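Local atomic coordinates of lectin (Pleurotus ostreatus, PDB entry 6T0Q), a protein that binds N-acetylgalactosamine and probably galactose-containing glycans, using two calcium-containing beta-sandwich domains of the carbohydrate-binding-module type. Residues A[16-26]-A[133-141]. Residues are numbered along the deposited sequence; the frame is centred on the assembly and turned at random.
Unlike the reference sequence in segment 16-26: R23 (reference Ser).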
ATOM      1  N   CYS A  16     -12.232 -13.987  13.378  1.00 70.27           N
ATOM      2  CA  CYS A  16     -11.781 -15.332  13.042  1.00 59.18           C
ATOM      3  C   CYS A  16     -10.660 -15.292  12.011  1.00 47.03           C
ATOM      4  O   CYS A  16     -10.613 -14.414  11.144  1.00 43.77           O
ATOM      5  CB  CYS A  16     -12.911 -16.199  12.467  1.00 62.82           C
ATOM      6  SG  CYS A  16     -14.378 -16.464  13.487  1.00 72.12           S
ATOM      7  N   LYS A  17      -9.771 -16.273  12.109  1.00 37.28           N
ATOM      8  CA  LYS A  17      -8.778 -16.524  11.074  1.00 37.56           C
ATOM      9  C   LYS A  17      -9.468 -16.993   9.796  1.00 33.03           C
ATOM     10  O   LYS A  17     -10.348 -17.858   9.839  1.00 32.23           O
ATOM     11  CB  LYS A  17      -7.790 -17.581  11.568  1.00 44.01           C
ATOM     12  CG  LYS A  17      -6.922 -18.204  10.504  1.00 49.03           C
ATOM     13  CD  LYS A  17      -5.624 -17.459  10.358  1.00 51.75           C
ATOM     14  CE  LYS A  17      -4.550 -18.372   9.801  1.00 53.09           C
ATOM     15  NZ  LYS A  17      -3.334 -17.608   9.427  1.00 50.49           N
ATOM     16  N   ILE A  18      -9.083 -16.425   8.655  1.00 27.17           N
ATOM     17  CA  ILE A  18      -9.701 -16.783   7.382  1.00 28.31           C
ATOM     18  C   ILE A  18      -8.880 -17.897   6.746  1.00 30.33           C
ATOM     19  O   ILE A  18      -7.771 -17.670   6.263  1.00 32.57           O
ATOM     20  CB  ILE A  18      -9.824 -15.575   6.450  1.00 33.67           C
ATOM     21  CG1 ILE A  18     -10.767 -14.547   7.072  1.00 38.31           C
ATOM     22  CG2 ILE A  18     -10.341 -16.016   5.083  1.00 34.32           C
ATOM     23  CD1 ILE A  18     -10.922 -13.302   6.250  1.00 42.74           C
ATOM     24  N   THR A  19      -9.420 -19.111   6.762  1.00 28.14           N
ATOM     25  CA  THR A  19      -8.799 -20.227   6.072  1.00 28.91           C
ATOM     26  C   THR A  19      -9.387 -20.457   4.681  1.00 27.51           C
ATOM     27  O   THR A  19      -8.859 -21.280   3.930  1.00 30.91           O
ATOM     28  CB  THR A  19      -8.924 -21.508   6.915  1.00 33.65           C
ATOM     29  OG1 THR A  19     -10.305 -21.780   7.171  1.00 28.84           O
ATOM     30  CG2 THR A  19      -8.191 -21.360   8.258  1.00 36.17           C
ATOM     31  N   ALA A  20     -10.459 -19.749   4.319  1.00 30.35           N
ATOM     32  CA  ALA A  20     -10.964 -19.803   2.950  1.00 28.28           C
ATOM     33  C   ALA A  20      -9.896 -19.319   1.976  1.00 26.48           C
ATOM     34  O   ALA A  20      -9.158 -18.373   2.266  1.00 26.55           O
ATOM     35  CB  ALA A  20     -12.220 -18.939   2.814  1.00 23.30           C
ATOM     36  N   THR A  21      -9.815 -19.967   0.821  1.00 26.54           N
ATOM     37  CA  THR A  21      -8.884 -19.619  -0.245  1.00 28.66           C
ATOM     38  C   THR A  21      -9.645 -19.415  -1.548  1.00 25.17           C
ATOM     39  O   THR A  21     -10.817 -19.789  -1.650  1.00 25.64           O
ATOM     40  CB  THR A  21      -7.830 -20.722  -0.421  1.00 33.64           C
ATOM     41  OG1 THR A  21      -8.494 -21.961  -0.693  1.00 36.05           O
ATOM     42  CG2 THR A  21      -6.951 -20.840   0.832  1.00 37.70           C
ATOM     43  N   PRO A  22      -9.013 -18.817  -2.572  1.00 26.86           N
ATOM     44  CA  PRO A  22      -9.735 -18.535  -3.825  1.00 24.99           C
ATOM     45  C   PRO A  22     -10.393 -19.773  -4.424  1.00 29.24           C
ATOM     46  O   PRO A  22      -9.891 -20.891  -4.307  1.00 27.46           O
ATOM     47  CB  PRO A  22      -8.635 -17.986  -4.744  1.00 30.46           C
ATOM     48  CG  PRO A  22      -7.699 -17.307  -3.811  1.00 25.59           C
ATOM     49  CD  PRO A  22      -7.667 -18.202  -2.585  1.00 27.70           C
ATOM     50  N   ARG A  23     -11.536 -19.561  -5.076  1.00 26.32           N
ATOM     51  CA  ARG A  23     -12.299 -20.674  -5.623  1.00 27.40           C
ATOM     52  C   ARG A  23     -13.138 -20.195  -6.799  1.00 22.12           C
ATOM     53  O   ARG A  23     -13.317 -18.995  -7.026  1.00 20.52           O
ATOM     54  CB  ARG A  23     -13.202 -21.302  -4.555  1.00 33.15           C
ATOM     55  CG  ARG A  23     -14.238 -20.340  -4.002  1.00 40.58           C
ATOM     56  CD  ARG A  23     -14.872 -20.872  -2.718  1.00 63.33           C
ATOM     57  NE  ARG A  23     -16.085 -21.663  -2.942  1.00 78.66           N
ATOM     58  CZ  ARG A  23     -17.320 -21.162  -2.937  1.00 83.29           C
ATOM     59  NH1 ARG A  23     -17.510 -19.863  -2.732  1.00 83.26           N
ATOM     60  NH2 ARG A  23     -18.366 -21.956  -3.140  1.00 79.91           N
ATOM     61  N   GLN A  24     -13.662 -21.157  -7.544  1.00 20.81           N
ATOM     62  CA  GLN A  24     -14.665 -20.832  -8.546  1.00 25.45           C
ATOM     63  C   GLN A  24     -15.841 -20.115  -7.889  1.00 25.64           C
ATOM     64  O   GLN A  24     -16.288 -20.488  -6.802  1.00 23.60           O
ATOM     65  CB  GLN A  24     -15.140 -22.101  -9.252  1.00 23.36           C
ATOM     66  CG  GLN A  24     -16.281 -21.855 -10.231  1.00 23.48           C
ATOM     67  CD  GLN A  24     -16.655 -23.105 -11.014  1.00 37.80           C
ATOM     68  OE1 GLN A  24     -15.789 -23.816 -11.526  1.00 44.03           O
ATOM     69  NE2 GLN A  24     -17.948 -23.372 -11.115  1.00 40.65           N
ATOM     70  N   PHE A  25     -16.325 -19.062  -8.541  1.00 21.20           N
ATOM     71  CA  PHE A  25     -17.427 -18.284  -7.987  1.00 21.70           C
ATOM     72  C   PHE A  25     -18.682 -19.146  -7.873  1.00 21.42           C
ATOM     73  O   PHE A  25     -19.010 -19.903  -8.791  1.00 21.54           O
ATOM     74  CB  PHE A  25     -17.693 -17.062  -8.875  1.00 19.85           C
ATOM     75  CG  PHE A  25     -18.958 -16.326  -8.532  1.00 22.13           C
ATOM     76  CD1 PHE A  25     -18.993 -15.445  -7.461  1.00 20.21           C
ATOM     77  CD2 PHE A  25     -20.117 -16.527  -9.275  1.00 21.08           C
ATOM     78  CE1 PHE A  25     -20.165 -14.771  -7.128  1.00 18.62           C
ATOM     79  CE2 PHE A  25     -21.298 -15.852  -8.951  1.00 21.45           C
ATOM     80  CZ  PHE A  25     -21.318 -14.978  -7.881  1.00 19.46           C
ATOM     81  N   GLN A  26     -19.387 -19.025  -6.738  1.00 20.72           N
ATOM     82  CA  GLN A  26     -20.625 -19.769  -6.493  1.00 21.29           C
ATOM     83  C   GLN A  26     -21.830 -18.847  -6.625  1.00 20.10           C
ATOM     84  O   GLN A  26     -21.996 -17.929  -5.806  1.00 22.07           O
ATOM     85  CB  GLN A  26     -20.620 -20.417  -5.101  1.00 27.02           C
ATOM     86  CG  GLN A  26     -21.962 -21.092  -4.767  1.00 31.29           C
ATOM     87  CD  GLN A  26     -22.064 -21.587  -3.322  1.00 34.36           C
ATOM     88  OE1 GLN A  26     -21.059 -21.710  -2.620  1.00 38.92           O
ATOM     89  NE2 GLN A  26     -23.288 -21.860  -2.873  1.00 31.81           N
ATOM     90  N   VAL A 133     -23.954 -15.838   2.074  1.00 20.98           N
ATOM     91  CA  VAL A 133     -22.907 -15.410   2.999  1.00 24.27           C
ATOM     92  C   VAL A 133     -21.751 -16.398   2.926  1.00 25.82           C
ATOM     93  O   VAL A 133     -21.957 -17.609   3.021  1.00 24.72           O
ATOM     94  CB  VAL A 133     -23.450 -15.318   4.438  1.00 24.40           C
ATOM     95  CG1 VAL A 133     -22.306 -15.090   5.437  1.00 20.98           C
ATOM     96  CG2 VAL A 133     -24.502 -14.221   4.559  1.00 21.06           C
ATOM     97  N   HIS A 134     -20.534 -15.886   2.778  1.00 22.84           N
ATOM     98  CA  HIS A 134     -19.330 -16.705   2.833  1.00 22.62           C
ATOM     99  C   HIS A 134     -18.673 -16.535   4.194  1.00 25.32           C
ATOM    100  O   HIS A 134     -18.536 -15.408   4.681  1.00 23.95           O
ATOM    101  CB  HIS A 134     -18.374 -16.319   1.711  1.00 27.50           C
ATOM    102  CG  HIS A 134     -19.002 -16.419   0.360  1.00 38.05           C
ATOM    103  ND1 HIS A 134     -19.150 -17.620  -0.299  1.00 40.77           N
ATOM    104  CD2 HIS A 134     -19.580 -15.481  -0.427  1.00 39.90           C
ATOM    105  CE1 HIS A 134     -19.764 -17.413  -1.450  1.00 41.91           C
ATOM    106  NE2 HIS A 134     -20.036 -16.123  -1.552  1.00 40.45           N
ATOM    107  N   PHE A 135     -18.291 -17.655   4.808  1.00 24.17           N
ATOM    108  CA  PHE A 135     -17.744 -17.678   6.157  1.00 27.04           C
ATOM    109  C   PHE A 135     -16.224 -17.851   6.132  1.00 25.40           C
ATOM    110  O   PHE A 135     -15.629 -18.223   5.118  1.00 24.05           O
ATOM    111  CB  PHE A 135     -18.399 -18.798   6.970  1.00 27.33           C
ATOM    112  CG  PHE A 135     -19.888 -18.640   7.123  1.00 25.63           C
ATOM    113  CD1 PHE A 135     -20.413 -17.693   7.995  1.00 26.79           C
ATOM    114  CD2 PHE A 135     -20.764 -19.435   6.401  1.00 27.04           C
ATOM    115  CE1 PHE A 135     -21.778 -17.539   8.140  1.00 27.68           C
ATOM    116  CE2 PHE A 135     -22.140 -19.290   6.547  1.00 25.05           C
ATOM    117  CZ  PHE A 135     -22.644 -18.341   7.409  1.00 26.96           C
ATOM    118  N   SER A 136     -15.597 -17.579   7.281  1.00 25.32           N
ATOM    119  CA  SER A 136     -14.138 -17.582   7.373  1.00 27.44           C
ATOM    120  C   SER A 136     -13.522 -18.952   7.095  1.00 32.81           C
ATOM    121  O   SER A 136     -12.348 -19.020   6.719  1.00 29.03           O
ATOM    122  CB  SER A 136     -13.706 -17.097   8.759  1.00 26.13           C
ATOM    123  OG  SER A 136     -14.386 -17.815   9.772  1.00 28.29           O
ATOM    124  N   ASP A 137     -14.281 -20.037   7.239  1.00 30.46           N
ATOM    125  CA  ASP A 137     -13.742 -21.377   7.036  1.00 28.24           C
ATOM    126  C   ASP A 137     -13.972 -21.905   5.627  1.00 30.19           C
ATOM    127  O   ASP A 137     -13.705 -23.081   5.368  1.00 31.40           O
ATOM    128  CB  ASP A 137     -14.328 -22.357   8.066  1.00 35.26           C
ATOM    129  CG  ASP A 137     -15.841 -22.540   7.926  1.00 35.92           C
ATOM    130  OD1 ASP A 137     -16.466 -21.872   7.071  1.00 30.93           O
ATOM    131  OD2 ASP A 137     -16.408 -23.353   8.681  1.00 33.59           O
ATOM    132  N   GLY A 138     -14.445 -21.073   4.706  1.00 25.73           N
ATOM    133  CA  GLY A 138     -14.670 -21.539   3.356  1.00 27.90           C
ATOM    134  C   GLY A 138     -16.051 -22.100   3.091  1.00 26.34           C
ATOM    135  O   GLY A 138     -16.353 -22.429   1.939  1.00 28.59           O
ATOM    136  N   THR A 139     -16.900 -22.220   4.104  1.00 28.16           N
ATOM    137  CA  THR A 139     -18.278 -22.622   3.854  1.00 29.75           C
ATOM    138  C   THR A 139     -19.127 -21.396   3.501  1.00 31.38           C
ATOM    139  O   THR A 139     -18.680 -20.252   3.578  1.00 23.73           O
ATOM    140  CB  THR A 139     -18.859 -23.349   5.065  1.00 30.01           C
ATOM    141  OG1 THR A 139     -18.941 -22.449   6.178  1.00 28.96           O
ATOM    142  CG2 THR A 139     -17.982 -24.558   5.452  1.00 33.79           C
ATOM    143  N   SER A 140     -20.373 -21.649   3.106  1.00 25.16           N
ATOM    144  CA  SER A 140     -21.294 -20.576   2.756  1.00 27.32           C
ATOM    145  C   SER A 140     -22.718 -21.018   3.071  1.00 30.93           C
ATOM    146  O   SER A 140     -22.994 -22.210   3.221  1.00 26.18           O
ATOM    147  CB  SER A 140     -21.157 -20.198   1.281  1.00 31.41           C
ATOM    148  OG  SER A 140     -21.415 -21.327   0.473  1.00 37.70           O
ATOM    149  N   GLU A 141     -23.620 -20.040   3.183  1.00 25.00           N
ATOM    150  CA  GLU A 141     -25.027 -20.330   3.457  1.00 24.71           C
ATOM    151  C   GLU A 141     -25.895 -19.207   2.903  1.00 21.87           C
ATOM    152  O   GLU A 141     -25.534 -18.029   3.006  1.00 22.04           O
ATOM    153  CB  GLU A 141     -25.298 -20.498   4.960  1.00 23.96           C
ATOM    154  CG  GLU A 141     -26.788 -20.699   5.301  1.00 29.18           C
ATOM    155  CD  GLU A 141     -27.026 -21.012   6.777  1.00 40.50           C
ATOM    156  OE1 GLU A 141     -26.035 -21.200   7.515  1.00 39.31           O
ATOM    157  OE2 GLU A 141     -28.204 -21.071   7.191  1.00 39.95           O
TER
HETATM  158  O   HOH W   1     -20.797 -16.100  -4.248  1.00 26.87           O
HETATM  159  O   HOH W   2     -23.690 -22.749  -0.092  1.00 32.79           O
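The beta-hairpin of strands 126-135 and 140-144 reverses through a type I turn from F135 to G138, and the N-terminal segment 16-26 passes along it on its way to strand 23-24, which pairs with strand 261-265 of the sheet in the other half of the chain. At the turn the carbonyl of S136 is gripped by two successive amides: T19 N, 2.9 Å from S136 O, approaches almost in line with the carbonyl, though its N-H is bent away (133° at hydrogen), and A20 N, 3.1 Å from the same S136 O, comes in tilted from the carbonyl plane. The methyl of A20 then rests on the backbone of G138, its CB 3.6 Å from G138 CA, and P266 touches A20 as well. At the start of the segment, C16 CB packs 3.5 Å from S136 OG, while the disulfide from C16 to C66 fastens the chain beside the hairpin. Just past the turn, D137 OD1 accepts from T139 N, an Asx turn, and from T139 OG1 on its syn lone pair.

Farther along, H134 CE1 lies at the edge of the guanidinium of R23, an arginine that differs from the reference sequence, 3.6 Å from R23 NH1, a packing contact with the two planes 58° apart. R23 NH2 donates in plane to a lone pair of Q26 OE1, which holds the amide beside S140. Q26 reaches S140 on a fully extended side chain (chi1 175°, CG opposite the backbone N), which places OE1 3.1 Å from S140 OG. One water joins H134 NE2 to Q26 O; a second accepts from Q26 NE2 at 2.9 Å and is hydrogen-bonded to S140 OG.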